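Beta-galactosidase (Streptococcus pneumoniae, PDB 4CU9) is a multidomain cell-surface hydrolase of beta-galactosides, represented here by a carbohydrate-binding module that probably recognises galactose-containing glycans. Local coordinates at residues 106-111 with 124-129; 18-23 with 65-70; 93-98 with 172-177; 58-63 with 164-169. One frame throughout, in Å; residues are numbered along the deposited sequence.

Interaction 1. Residues 106-111 with 124-129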
loop_
_atom_site.group_PDB
_atom_site.type_symbol
_atom_site.label_atom_id
_atom_site.label_comp_id
_atom_site.label_asym_id
_atom_site.label_seq_id
_atom_site.Cartn_x
_atom_site.Cartn_y
_atom_site.Cartn_z
ATOM N N PRO A 106 17.800 2.327 -5.100
ATOM C CA PRO A 106 18.966 1.982 -4.279
ATOM C C PRO A 106 18.615 1.290 -2.975
ATOM O O PRO A 106 17.428 1.221 -2.579
ATOM C CB PRO A 106 19.626 3.339 -4.044
ATOM C CG PRO A 106 18.492 4.315 -4.091
ATOM C CD PRO A 106 17.596 3.785 -5.180
ATOM N N GLY A 107 19.637 0.769 -2.294
ATOM C CA GLY A 107 19.451 0.225 -0.972
ATOM C C GLY A 107 18.848 1.306 -0.072
ATOM O O GLY A 107 18.980 2.494 -0.328
ATOM N N PHE A 108 18.105 0.899 0.929
ATOM C CA PHE A 108 17.316 1.830 1.760
ATOM C C PHE A 108 17.084 1.256 3.132
ATOM O O PHE A 108 17.339 0.074 3.378
ATOM C CB PHE A 108 15.948 2.093 1.098
ATOM C CG PHE A 108 15.092 0.841 0.992
ATOM C CD1 PHE A 108 15.297 -0.047 -0.015
ATOM C CD2 PHE A 108 14.072 0.590 1.887
ATOM C CE1 PHE A 108 14.546 -1.217 -0.096
ATOM C CE2 PHE A 108 13.312 -0.561 1.804
ATOM C CZ PHE A 108 13.524 -1.454 0.793
ATOM N N GLU A 109 16.616 2.104 4.042
ATOM C CA GLU A 109 16.102 1.661 5.324
ATOM C C GLU A 109 14.616 2.010 5.394
ATOM O O GLU A 109 14.127 2.806 4.605
ATOM C CB GLU A 109 16.876 2.283 6.520
ATOM C CG GLU A 109 16.840 3.805 6.611
ATOM C CD GLU A 109 17.753 4.326 7.745
ATOM O OE1 GLU A 109 17.440 4.160 8.950
ATOM O OE2 GLU A 109 18.806 4.880 7.436
ATOM N N VAL A 110 13.916 1.396 6.341
ATOM C CA VAL A 110 12.508 1.732 6.616
ATOM C C VAL A 110 12.440 3.224 6.906
ATOM O O VAL A 110 13.212 3.739 7.729
ATOM C CB VAL A 110 11.959 0.960 7.828
ATOM C CG1 VAL A 110 10.575 1.472 8.171
ATOM C CG2 VAL A 110 11.917 -0.533 7.508
ATOM N N PRO A 111 11.531 3.946 6.231
ATOM C CA PRO A 111 11.397 5.338 6.550
ATOM C C PRO A 111 11.044 5.555 8.043
ATOM O O PRO A 111 10.332 4.740 8.670
ATOM C CB PRO A 111 10.227 5.793 5.693
ATOM C CG PRO A 111 10.173 4.836 4.522
ATOM C CD PRO A 111 10.651 3.523 5.105
ATOM N N HIS A 124 13.488 10.302 1.097
ATOM C CA HIS A 124 13.573 8.843 1.073
ATOM C C HIS A 124 13.464 8.341 -0.391
ATOM O O HIS A 124 12.667 8.857 -1.178
ATOM C CB HIS A 124 12.486 8.207 1.930
ATOM C CG HIS A 124 12.717 6.749 2.204
ATOM N ND1 HIS A 124 12.373 5.744 1.323
ATOM C CD2 HIS A 124 13.369 6.142 3.228
ATOM C CE1 HIS A 124 12.740 4.577 1.832
ATOM N NE2 HIS A 124 13.352 4.797 2.985
ATOM N N PRO A 125 14.248 7.337 -0.767
ATOM C CA PRO A 125 14.171 6.879 -2.189
ATOM C C PRO A 125 12.807 6.368 -2.670
ATOM O O PRO A 125 12.554 6.357 -3.855
ATOM C CB PRO A 125 15.278 5.818 -2.278
ATOM C CG PRO A 125 15.550 5.418 -0.876
ATOM C CD PRO A 125 15.288 6.619 -0.023
ATOM N N PHE A 126 11.916 5.995 -1.741
ATOM C CA PHE A 126 10.560 5.620 -2.065
ATOM C C PHE A 126 9.814 6.762 -2.747
ATOM O O PHE A 126 8.913 6.512 -3.540
ATOM C CB PHE A 126 9.776 5.167 -0.832
ATOM C CG PHE A 126 10.053 3.761 -0.418
ATOM C CD1 PHE A 126 11.137 3.033 -0.916
ATOM C CD2 PHE A 126 9.229 3.166 0.481
ATOM C CE1 PHE A 126 11.340 1.718 -0.515
ATOM C CE2 PHE A 126 9.438 1.878 0.913
ATOM C CZ PHE A 126 10.472 1.136 0.395
ATOM N N ASN A 127 10.245 7.991 -2.528
ATOM C CA ASN A 127 9.550 9.121 -3.051
ATOM C C ASN A 127 9.948 9.499 -4.481
ATOM O O ASN A 127 9.347 10.396 -5.067
ATOM C CB ASN A 127 9.704 10.299 -2.089
ATOM C CG ASN A 127 8.663 11.371 -2.297
ATOM O OD1 ASN A 127 7.495 11.083 -2.520
ATOM N ND2 ASN A 127 9.084 12.628 -2.226
ATOM N N ASN A 128 10.882 8.765 -5.077
ATOM C CA ASN A 128 11.300 9.011 -6.420
ATOM C C ASN A 128 10.633 7.992 -7.353
ATOM O O ASN A 128 10.921 6.809 -7.254
ATOM C CB ASN A 128 12.825 8.899 -6.512
ATOM C CG ASN A 128 13.338 9.062 -7.956
ATOM O OD1 ASN A 128 12.566 9.214 -8.885
ATOM N ND2 ASN A 128 14.626 9.003 -8.118
ATOM N N PRO A 129 9.739 8.439 -8.251
ATOM C CA PRO A 129 8.979 7.497 -9.074
ATOM C C PRO A 129 9.849 6.579 -9.938
ATOM O O PRO A 129 9.397 5.490 -10.329
ATOM C CB PRO A 129 8.186 8.412 -10.024
ATOM C CG PRO A 129 8.173 9.738 -9.373
ATOM C CD PRO A 129 9.386 9.846 -8.541
#

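Interaction 2. Residues 18-23 with 65-70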
loop_
_atom_site.group_PDB
_atom_site.type_symbol
_atom_site.label_atom_id
_atom_site.label_comp_id
_atom_site.label_asym_id
_atom_site.label_seq_id
_atom_site.Cartn_x
_atom_site.Cartn_y
_atom_site.Cartn_z
ATOM N N GLN A 18 7.074 -4.586 7.037
ATOM C CA GLN A 18 6.652 -3.236 7.409
ATOM C C GLN A 18 5.803 -2.591 6.322
ATOM O O GLN A 18 6.275 -2.408 5.193
ATOM C CB GLN A 18 7.886 -2.358 7.669
ATOM C CG GLN A 18 7.535 -0.933 8.046
ATOM C CD GLN A 18 6.737 -0.870 9.358
ATOM O OE1 GLN A 18 7.250 -1.241 10.404
ATOM N NE2 GLN A 18 5.478 -0.464 9.290
ATOM N N ALA A 19 4.556 -2.251 6.674
ATOM C CA ALA A 19 3.675 -1.603 5.751
ATOM C C ALA A 19 4.099 -0.151 5.675
ATOM O O ALA A 19 4.674 0.390 6.620
ATOM C CB ALA A 19 2.231 -1.722 6.192
ATOM N N PHE A 20 3.904 0.444 4.510
ATOM C CA PHE A 20 4.214 1.873 4.310
ATOM C C PHE A 20 3.227 2.526 3.391
ATOM O O PHE A 20 2.597 1.845 2.527
ATOM C CB PHE A 20 5.663 2.093 3.832
ATOM C CG PHE A 20 5.887 1.629 2.431
ATOM C CD1 PHE A 20 6.191 0.317 2.180
ATOM C CD2 PHE A 20 5.676 2.497 1.394
ATOM C CE1 PHE A 20 6.357 -0.107 0.856
ATOM C CE2 PHE A 20 5.815 2.082 0.085
ATOM C CZ PHE A 20 6.147 0.780 -0.168
ATOM N N ALA A 21 3.153 3.859 3.486
ATOM C CA ALA A 21 2.353 4.658 2.583
ATOM C C ALA A 21 2.909 6.053 2.305
ATOM O O ALA A 21 3.597 6.636 3.137
ATOM C CB ALA A 21 0.907 4.744 3.057
ATOM N N SER A 22 2.631 6.552 1.112
ATOM C CA SER A 22 2.971 7.933 0.766
ATOM C C SER A 22 2.273 8.952 1.682
ATOM O O SER A 22 2.863 10.001 1.991
ATOM C CB SER A 22 2.664 8.215 -0.707
ATOM O OG SER A 22 1.304 8.065 -1.039
ATOM N N ALA A 23 1.016 8.672 2.023
ATOM C CA ALA A 23 0.240 9.488 2.961
ATOM C C ALA A 23 -0.744 8.655 3.763
ATOM O O ALA A 23 -1.219 7.653 3.278
ATOM C CB ALA A 23 -0.536 10.561 2.227
ATOM N N GLY A 65 2.255 0.165 0.361
ATOM C CA GLY A 65 2.997 -1.047 0.117
ATOM C C GLY A 65 3.557 -1.778 1.318
ATOM O O GLY A 65 3.257 -1.433 2.483
ATOM N N VAL A 66 4.385 -2.769 1.036
ATOM C CA VAL A 66 5.074 -3.547 2.069
ATOM C C VAL A 66 6.550 -3.664 1.762
ATOM O O VAL A 66 6.957 -3.974 0.635
ATOM C CB VAL A 66 4.464 -4.959 2.257
ATOM C CG1 VAL A 66 5.198 -5.760 3.323
ATOM C CG2 VAL A 66 2.953 -4.909 2.548
ATOM N N ILE A 67 7.349 -3.353 2.765
ATOM C CA ILE A 67 8.766 -3.706 2.828
ATOM C C ILE A 67 8.938 -5.076 3.515
ATOM O O ILE A 67 8.532 -5.263 4.659
ATOM C CB ILE A 67 9.541 -2.682 3.664
ATOM C CG1 ILE A 67 9.429 -1.297 3.044
ATOM C CG2 ILE A 67 11.007 -3.084 3.764
ATOM C CD1 ILE A 67 9.698 -0.163 4.017
ATOM N N PHE A 68 9.587 -5.996 2.826
ATOM C CA PHE A 68 9.834 -7.330 3.320
ATOM C C PHE A 68 10.996 -7.333 4.312
ATOM O O PHE A 68 12.077 -6.865 3.997
ATOM C CB PHE A 68 10.113 -8.287 2.151
ATOM C CG PHE A 68 9.039 -8.278 1.113
ATOM C CD1 PHE A 68 7.706 -8.328 1.493
ATOM C CD2 PHE A 68 9.345 -8.185 -0.237
ATOM C CE1 PHE A 68 6.697 -8.280 0.543
ATOM C CE2 PHE A 68 8.341 -8.163 -1.187
ATOM C CZ PHE A 68 7.027 -8.185 -0.793
ATOM N N ARG A 69 10.728 -7.844 5.506
ATOM C CA ARG A 69 11.722 -7.941 6.580
ATOM C C ARG A 69 11.575 -9.256 7.320
ATOM O O ARG A 69 10.496 -9.826 7.395
ATOM C CB ARG A 69 11.541 -6.819 7.579
ATOM C CG ARG A 69 11.663 -5.445 6.944
ATOM C CD ARG A 69 11.139 -4.359 7.843
ATOM N NE ARG A 69 12.092 -3.996 8.876
ATOM C CZ ARG A 69 12.034 -4.383 10.152
ATOM N NH1 ARG A 69 11.090 -5.203 10.587
ATOM N NH2 ARG A 69 12.949 -3.954 11.014
ATOM N N GLU A 70 12.671 -9.713 7.890
ATOM C CA GLU A 70 12.644 -10.892 8.741
ATOM C C GLU A 70 13.700 -10.651 9.817
ATOM O O GLU A 70 14.816 -10.207 9.493
ATOM C CB GLU A 70 12.970 -12.129 7.910
ATOM C CG GLU A 70 12.825 -13.460 8.639
ATOM C CD GLU A 70 11.410 -13.962 8.622
ATOM O OE1 GLU A 70 10.570 -13.344 9.312
ATOM O OE2 GLU A 70 11.144 -14.971 7.940
#

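Interaction 3. Residues 93-98 with 172-177. With CA (calcium ion), chain C.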
loop_
_atom_site.group_PDB
_atom_site.type_symbol
_atom_site.label_atom_id
_atom_site.label_comp_id
_atom_site.label_asym_id
_atom_site.label_seq_id
_atom_site.Cartn_x
_atom_site.Cartn_y
_atom_site.Cartn_z
ATOM N N ASP A 93 -12.913 4.890 -0.562
ATOM C CA ASP A 93 -13.305 3.778 -1.388
ATOM C C ASP A 93 -12.078 3.048 -1.900
ATOM O O ASP A 93 -10.928 3.498 -1.688
ATOM C CB ASP A 93 -14.150 4.268 -2.573
ATOM C CG ASP A 93 -15.051 3.173 -3.208
ATOM O OD1 ASP A 93 -14.977 1.981 -2.878
ATOM O OD2 ASP A 93 -15.865 3.545 -4.047
ATOM N N ALA A 94 -12.349 1.942 -2.596
ATOM C CA ALA A 94 -11.395 1.343 -3.514
ATOM C C ALA A 94 -10.979 2.423 -4.526
ATOM O O ALA A 94 -11.693 3.400 -4.730
ATOM C CB ALA A 94 -12.012 0.152 -4.254
ATOM N N PRO A 95 -9.813 2.247 -5.172
ATOM C CA PRO A 95 -9.353 3.254 -6.097
ATOM C C PRO A 95 -9.965 3.063 -7.489
ATOM O O PRO A 95 -10.495 1.982 -7.788
ATOM C CB PRO A 95 -7.846 2.985 -6.175
ATOM C CG PRO A 95 -7.709 1.503 -5.873
ATOM C CD PRO A 95 -8.795 1.213 -4.905
ATOM N N SER A 96 -9.878 4.110 -8.312
ATOM C CA SER A 96 -10.348 4.086 -9.704
ATOM C C SER A 96 -9.304 3.480 -10.586
ATOM O O SER A 96 -9.606 2.922 -11.619
ATOM C CB SER A 96 -10.645 5.529 -10.174
ATOM O OG SER A 96 -9.583 6.416 -9.823
ATOM N N LYS A 97 -8.040 3.584 -10.183
ATOM C CA LYS A 97 -6.887 3.069 -10.951
ATOM C C LYS A 97 -5.904 2.465 -9.962
ATOM O O LYS A 97 -5.764 2.983 -8.843
ATOM C CB LYS A 97 -6.208 4.198 -11.673
ATOM C CG LYS A 97 -5.050 3.797 -12.550
ATOM C CD LYS A 97 -4.162 4.999 -12.878
ATOM C CE LYS A 97 -2.831 4.553 -13.455
ATOM N NZ LYS A 97 -3.099 3.543 -14.557
ATOM N N LEU A 98 -5.228 1.402 -10.378
ATOM C CA LEU A 98 -4.437 0.512 -9.498
ATOM C C LEU A 98 -3.255 0.034 -10.346
ATOM O O LEU A 98 -3.464 -0.641 -11.369
ATOM C CB LEU A 98 -5.359 -0.687 -9.078
ATOM C CG LEU A 98 -4.892 -1.766 -8.128
ATOM C CD1 LEU A 98 -4.618 -1.235 -6.722
ATOM C CD2 LEU A 98 -5.871 -2.911 -8.013
ATOM N N SER A 172 -12.592 11.204 -1.206
ATOM C CA SER A 172 -11.494 11.994 -0.634
ATOM C C SER A 172 -10.269 11.151 -0.276
ATOM O O SER A 172 -9.292 11.662 0.295
ATOM C CB SER A 172 -11.984 12.745 0.600
ATOM O OG SER A 172 -12.879 13.781 0.237
ATOM N N GLY A 173 -10.323 9.854 -0.592
ATOM C CA GLY A 173 -9.181 9.003 -0.378
ATOM C C GLY A 173 -9.454 7.557 -0.735
ATOM O O GLY A 173 -10.560 7.178 -1.165
ATOM N N VAL A 174 -8.410 6.774 -0.579
ATOM C CA VAL A 174 -8.474 5.312 -0.725
ATOM C C VAL A 174 -8.457 4.710 0.664
ATOM O O VAL A 174 -7.793 5.237 1.590
ATOM C CB VAL A 174 -7.289 4.776 -1.580
ATOM C CG1 VAL A 174 -7.323 3.236 -1.754
ATOM C CG2 VAL A 174 -7.271 5.456 -2.931
ATOM N N ALA A 175 -9.177 3.597 0.833
ATOM C CA ALA A 175 -9.195 2.879 2.092
ATOM C C ALA A 175 -8.957 1.383 1.915
ATOM O O ALA A 175 -9.473 0.762 0.962
ATOM C CB ALA A 175 -10.512 3.120 2.828
ATOM N N MET A 176 -8.125 0.821 2.784
ATOM C CA MET A 176 -7.786 -0.588 2.731
ATOM C C MET A 176 -7.721 -1.213 4.084
ATOM O O MET A 176 -7.240 -0.601 5.066
ATOM C CB MET A 176 -6.421 -0.865 2.045
ATOM C CG MET A 176 -6.242 -0.302 0.669
ATOM S SD MET A 176 -4.713 -0.834 -0.153
ATOM C CE MET A 176 -5.038 -2.529 -0.496
ATOM N N ILE A 177 -8.153 -2.470 4.115
ATOM C CA ILE A 177 -8.129 -3.259 5.335
ATOM C C ILE A 177 -6.945 -4.215 5.384
ATOM O O ILE A 177 -6.485 -4.557 6.457
ATOM C CB ILE A 177 -9.467 -4.018 5.470
ATOM C CG1 ILE A 177 -10.569 -3.014 5.788
ATOM C CG2 ILE A 177 -9.420 -5.101 6.536
ATOM C CD1 ILE A 177 -11.952 -3.539 5.429
HETATM CA CA CA C . -5.667 -5.539 8.371
HETATM O O HOH W 1 -11.323 6.198 -3.836
HETATM O O HOH W 2 -7.221 -4.439 9.683
#

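Interaction 4. Residues 58-63 with 164-169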
loop_
_atom_site.group_PDB
_atom_site.type_symbol
_atom_site.label_atom_id
_atom_site.label_comp_id
_atom_site.label_asym_id
_atom_site.label_seq_id
_atom_site.Cartn_x
_atom_site.Cartn_y
_atom_site.Cartn_z
ATOM N N SER A 58 -5.517 17.598 -5.292
ATOM C CA SER A 58 -6.094 17.405 -6.625
ATOM C C SER A 58 -5.433 16.287 -7.370
ATOM O O SER A 58 -5.966 15.802 -8.381
ATOM C CB SER A 58 -6.011 18.704 -7.445
ATOM O OG SER A 58 -4.646 19.021 -7.749
ATOM N N ASN A 59 -4.223 15.915 -6.975
ATOM C CA ASN A 59 -3.570 14.764 -7.564
ATOM C C ASN A 59 -4.190 13.589 -6.822
ATOM O O ASN A 59 -4.082 13.530 -5.605
ATOM C CB ASN A 59 -2.071 14.775 -7.308
ATOM C CG ASN A 59 -1.358 13.598 -7.994
ATOM O OD1 ASN A 59 -1.976 12.562 -8.270
ATOM N ND2 ASN A 59 -0.077 13.760 -8.286
ATOM N N PRO A 60 -4.891 12.716 -7.527
ATOM C CA PRO A 60 -5.597 11.612 -6.859
ATOM C C PRO A 60 -4.672 10.483 -6.398
ATOM O O PRO A 60 -5.107 9.538 -5.780
ATOM C CB PRO A 60 -6.543 11.132 -7.956
ATOM C CG PRO A 60 -5.727 11.326 -9.174
ATOM C CD PRO A 60 -5.146 12.687 -8.984
ATOM N N GLU A 61 -3.395 10.566 -6.694
ATOM C CA GLU A 61 -2.488 9.448 -6.452
ATOM C C GLU A 61 -2.124 9.257 -4.996
ATOM O O GLU A 61 -1.866 10.213 -4.290
ATOM C CB GLU A 61 -1.213 9.603 -7.286
ATOM C CG GLU A 61 -0.223 8.461 -7.067
ATOM C CD GLU A 61 1.015 8.613 -7.941
ATOM O OE1 GLU A 61 0.846 8.692 -9.163
ATOM O OE2 GLU A 61 2.141 8.592 -7.436
ATOM N N VAL A 62 -2.128 7.994 -4.552
ATOM C CA VAL A 62 -1.566 7.600 -3.270
ATOM C C VAL A 62 -0.976 6.208 -3.482
ATOM O O VAL A 62 -1.521 5.420 -4.243
ATOM C CB VAL A 62 -2.636 7.642 -2.141
ATOM C CG1 VAL A 62 -3.841 6.773 -2.449
ATOM C CG2 VAL A 62 -2.072 7.284 -0.773
ATOM N N SER A 63 0.157 5.939 -2.825
ATOM C CA SER A 63 0.783 4.624 -2.848
ATOM C C SER A 63 0.847 4.006 -1.479
ATOM O O SER A 63 1.069 4.700 -0.459
ATOM C CB SER A 63 2.196 4.727 -3.403
ATOM O OG SER A 63 2.168 5.275 -4.693
ATOM N N ARG A 164 0.367 1.635 -6.590
ATOM C CA ARG A 164 0.241 3.069 -6.879
ATOM C C ARG A 164 -1.176 3.296 -7.370
ATOM O O ARG A 164 -1.584 2.789 -8.415
ATOM C CB ARG A 164 1.286 3.540 -7.876
ATOM C CG ARG A 164 1.174 5.036 -8.252
ATOM C CD ARG A 164 2.444 5.501 -8.934
ATOM N NE ARG A 164 2.715 4.794 -10.178
ATOM C CZ ARG A 164 2.070 4.985 -11.324
ATOM N NH1 ARG A 164 1.102 5.895 -11.447
ATOM N NH2 ARG A 164 2.408 4.279 -12.382
ATOM N N MET A 165 -1.961 3.996 -6.565
ATOM C CA MET A 165 -3.411 4.054 -6.755
ATOM C C MET A 165 -3.903 5.496 -6.959
ATOM O O MET A 165 -3.219 6.468 -6.635
ATOM C CB MET A 165 -4.088 3.451 -5.541
ATOM C CG MET A 165 -3.748 1.978 -5.283
ATOM S SD MET A 165 -4.355 1.340 -3.670
ATOM C CE MET A 165 -3.235 2.085 -2.513
ATOM N N GLU A 166 -5.083 5.608 -7.542
ATOM C CA GLU A 166 -5.772 6.881 -7.655
ATOM C C GLU A 166 -7.107 6.752 -7.012
ATOM O O GLU A 166 -7.875 5.805 -7.293
ATOM C CB GLU A 166 -5.932 7.292 -9.105
ATOM C CG GLU A 166 -4.587 7.614 -9.764
ATOM C CD GLU A 166 -4.724 8.179 -11.179
ATOM O OE1 GLU A 166 -5.843 8.531 -11.606
ATOM O OE2 GLU A 166 -3.684 8.276 -11.868
ATOM N N ARG A 167 -7.392 7.680 -6.116
ATOM C CA ARG A 167 -8.737 7.783 -5.578
ATOM C C ARG A 167 -9.769 8.074 -6.647
ATOM O O ARG A 167 -9.468 8.666 -7.705
ATOM C CB ARG A 167 -8.829 8.841 -4.483
ATOM C CG ARG A 167 -8.660 10.277 -4.966
ATOM C CD ARG A 167 -8.888 11.279 -3.821
ATOM N NE ARG A 167 -8.534 12.632 -4.264
ATOM C CZ ARG A 167 -9.277 13.362 -5.079
ATOM N NH1 ARG A 167 -10.458 12.903 -5.528
ATOM N NH2 ARG A 167 -8.851 14.568 -5.462
ATOM N N LYS A 168 -11.007 7.685 -6.359
ATOM C CA LYS A 168 -12.127 8.084 -7.222
ATOM C C LYS A 168 -12.411 9.584 -7.116
ATOM O O LYS A 168 -12.250 10.196 -6.050
ATOM C CB LYS A 168 -13.403 7.287 -6.898
ATOM C CG LYS A 168 -13.239 5.805 -7.078
ATOM C CD LYS A 168 -14.510 5.033 -6.739
ATOM C CE LYS A 168 -14.318 3.548 -7.049
ATOM N NZ LYS A 168 -15.497 2.735 -6.687
ATOM N N ALA A 169 -12.911 10.148 -8.214
ATOM C CA ALA A 169 -13.188 11.597 -8.287
ATOM C C ALA A 169 -14.245 12.046 -7.273
ATOM O O ALA A 169 -14.187 13.166 -6.789
ATOM C CB ALA A 169 -13.586 11.994 -9.697
HETATM O O HOH W 3 -5.862 12.728 -3.430
HETATM O O HOH W 4 -1.281 7.210 -10.279
#

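Interaction 1. Residues 106-111 with 124-129
Phe108 CA lies 7.1 Å from Pro125 CA, and Pro111 CA 6.9 Å from His124 CA, so the extended, irregular run 106-111 passes the short 3-10 turn 125-127 at side-chain distance and its backbone takes part through a single carbonyl. That carbonyl belongs to Glu109: its O accepts from His124 NE2 at 2.7 Å, in the imidazole plane and nearly straight, with 170° at the hydrogen. The other ring nitrogen, His124 ND1, receives the backbone N-H of Phe126 at 3.1 Å, so both nitrogens are engaged and the rotation of the ring is fixed. With ND1 accepting and NE2 donating, the proton sits on NE2. The imidazole is also held between two prolines: Pro111 CG lies over the centre of one face, 3.6 Å from the centroid in a CH-pi contact, and Pro125 CD covers the opposite face nearer its rim.

Phe108 packs on the second aromatic of the turn. With CG between its backbone N and carbonyl carbon (chi1 63°), its ring reaches Phe126, whose CE1 lies over one face. The ring planes are inclined at 49°, and Phe108 CE2 comes within 3.6 Å of Phe126 CZ. Phe108 CB rests on Pro125 CG at 3.9 Å, and Pro106 CG meets Pro125 CB at the outer end. Tyr103, edge-to-face with Phe108, and Ile67 of strand 61-70 extend the cluster. A buried histidine thus cross-links two loop segments in the long connection between strands 97-103 and 132-139 of a galactose-binding-like beta-sandwich.

Interaction 2. Residues 18-23 with 65-70
Gln18, Phe20 and Gly65 carry most of this contact, in which strand 18-21 runs antiparallel to the part of strand 61-70 that begins at Gly65. Gln18 forms a hydrogen-bonded pair with Ile67: Gln18 N donates to Ile67 O at 2.9 Å, and Ile67 N returns a bond to Gln18 O. Its side chain leaves anti to the backbone N (chi1 179°) and then bends at chi2, which lets NE2 fold back on Ala19 O at 2.9 Å, in the plane of both the amide and the carbonyl. Asp36 takes another bond from the same nitrogen. Gln18 CB also packs on Arg69 CD at 3.8 Å; the guanidinium beyond is held by the carbonyls of Ser16 and Glu14.

Strand 61-70 also pairs with strands 73-86 and 160-166, so strand 18-21 adds to the sheet of a galactose-binding-like beta-sandwich. Phe20 projects from the face that carries Ile67. Phe20 and Gly65 are again a hydrogen-bonded pair, N to O in both directions at 2.8 Å. Lacking a side chain, Gly65 lets the phenyl ring lie directly against its backbone: Gly65 CA sits over one ring face, 3.9 Å from the centroid, a CH-pi contact. Phe20 CE1 approaches Val66 N to 3.3 Å, while Phe20 CD1 touches Ile67 CG1 at 3.7 Å. Phe126 and, from helix 117-120, Tyr117 pack on the phenyl group.

Interaction 3. Residues 93-98 with 172-177
A short parallel bridge at the edge of the beta-sandwich joins Asp93 to Val174, on the strand that leads to the calcium site. Asp93 O accepts from Ala175 N at 3.1 Å, with the donor well above the carbonyl plane, and the same oxygen has Val174 CA close by at 3.2 Å as a CA-H...O contact. In the other direction Asp93 N makes a weak hydrogen bond to Gly173 O, 3.3 Å. Water 1 lies within donating distance of both Ala94 O and Gly173 O.

The bridge helps tie the turn before strand 97-103 to strand 173-182 of the galactose-binding-like fold. Next to it the chain swings away at Pro95, whose ring lies obliquely across Val174: Pro95 CD is 4.0 Å from Val174 CG1, which stands anti to the backbone N (chi1 180°), and Pro95 CB approaches the other methyl. The Asp93 carboxylate turns back on its own chain, where OD1 takes the Ala94 N-H, while OD2 forms a salt bridge with Lys168. Farther along, where the strand turns a corner, Ile177 O binds the calcium ion at 2.3 Å; water 2, Tyr37, Asp40, Asp42 and Glu178 complete its shell.

Interaction 4. Residues 58-63 with 164-169
Backbone hydrogen bonds join residues 58-63 to 164-169 as antiparallel neighbours, with Val62 and Met165 as the hydrogen-bonded pair: Val62 N to Met165 O and Met165 N to Val62 O are both 2.8 Å. The ladder gains one more rung, Arg167 N to Pro60 O at 3.0 Å. Two CA-H...O contacts lie between the rungs, from Glu61 CA to Met165 O and from Glu166 CA to Pro60 O. An Asx turn, Asn59 OD1 accepting from Glu61 N, shapes the chain entering the strand.

Charged groups gather on the face bearing Glu61, Arg164 and Glu166. The Glu61 carboxylate crosses Arg164 obliquely, their planes 50° apart. Its OE1 lies near the guanidinium plane but makes only a long salt bridge to Arg164 NH1, 3.6 Å; the closer approach is Glu61 OE2 to the aliphatic Arg164 CD at 3.4 Å. Water 4 draws the group together, donating to Glu61 OE1 and Glu166 OE2 and accepting weakly from Arg164 NH1. Arg164 NE turns to Glu101 for its stronger salt bridge. Water 3 links Arg167 NE to Asn59 O, and Ser57 O receives Arg167 NH2.

In van der Waals packing, the Pro60 ring lies along the Glu166 side chain, Pro60 CG 3.7 Å from Glu166 OE1, and Pro60 CB also meets Arg167 CG at 3.8 Å. Arg167 CG sits between backbone N and carbonyl carbon (chi1 69°), from where the extended chain carries the guanidinium over Pro60 CA. Val62 and Met165 point to the other face, against Val174, in a central antiparallel strand pair of the galactose-binding-like beta-sandwich.

From the N terminus, strand 18-21 opens interaction 2, which closes on residues 65-70; before it closes, residues 58-63 have already opened interaction 4. These two cross along the chain and build the sheet through strand 61-70, with Ser22 N probably hydrogen-bonded to Ser63 O where they touch. Interaction 3 opens at 93-98, and interaction 1, which joins loops, begins and ends inside the loop it closes, as well as inside that of interaction 4. Residues 164-169 then complete interaction 4, and 172-177 complete interaction 3, so these two cross; a probable Ser96 N to Glu166 O hydrogen bond joins them. Interaction 1 packs on interaction 2; its centre lies about 23 Å from that of interaction 3.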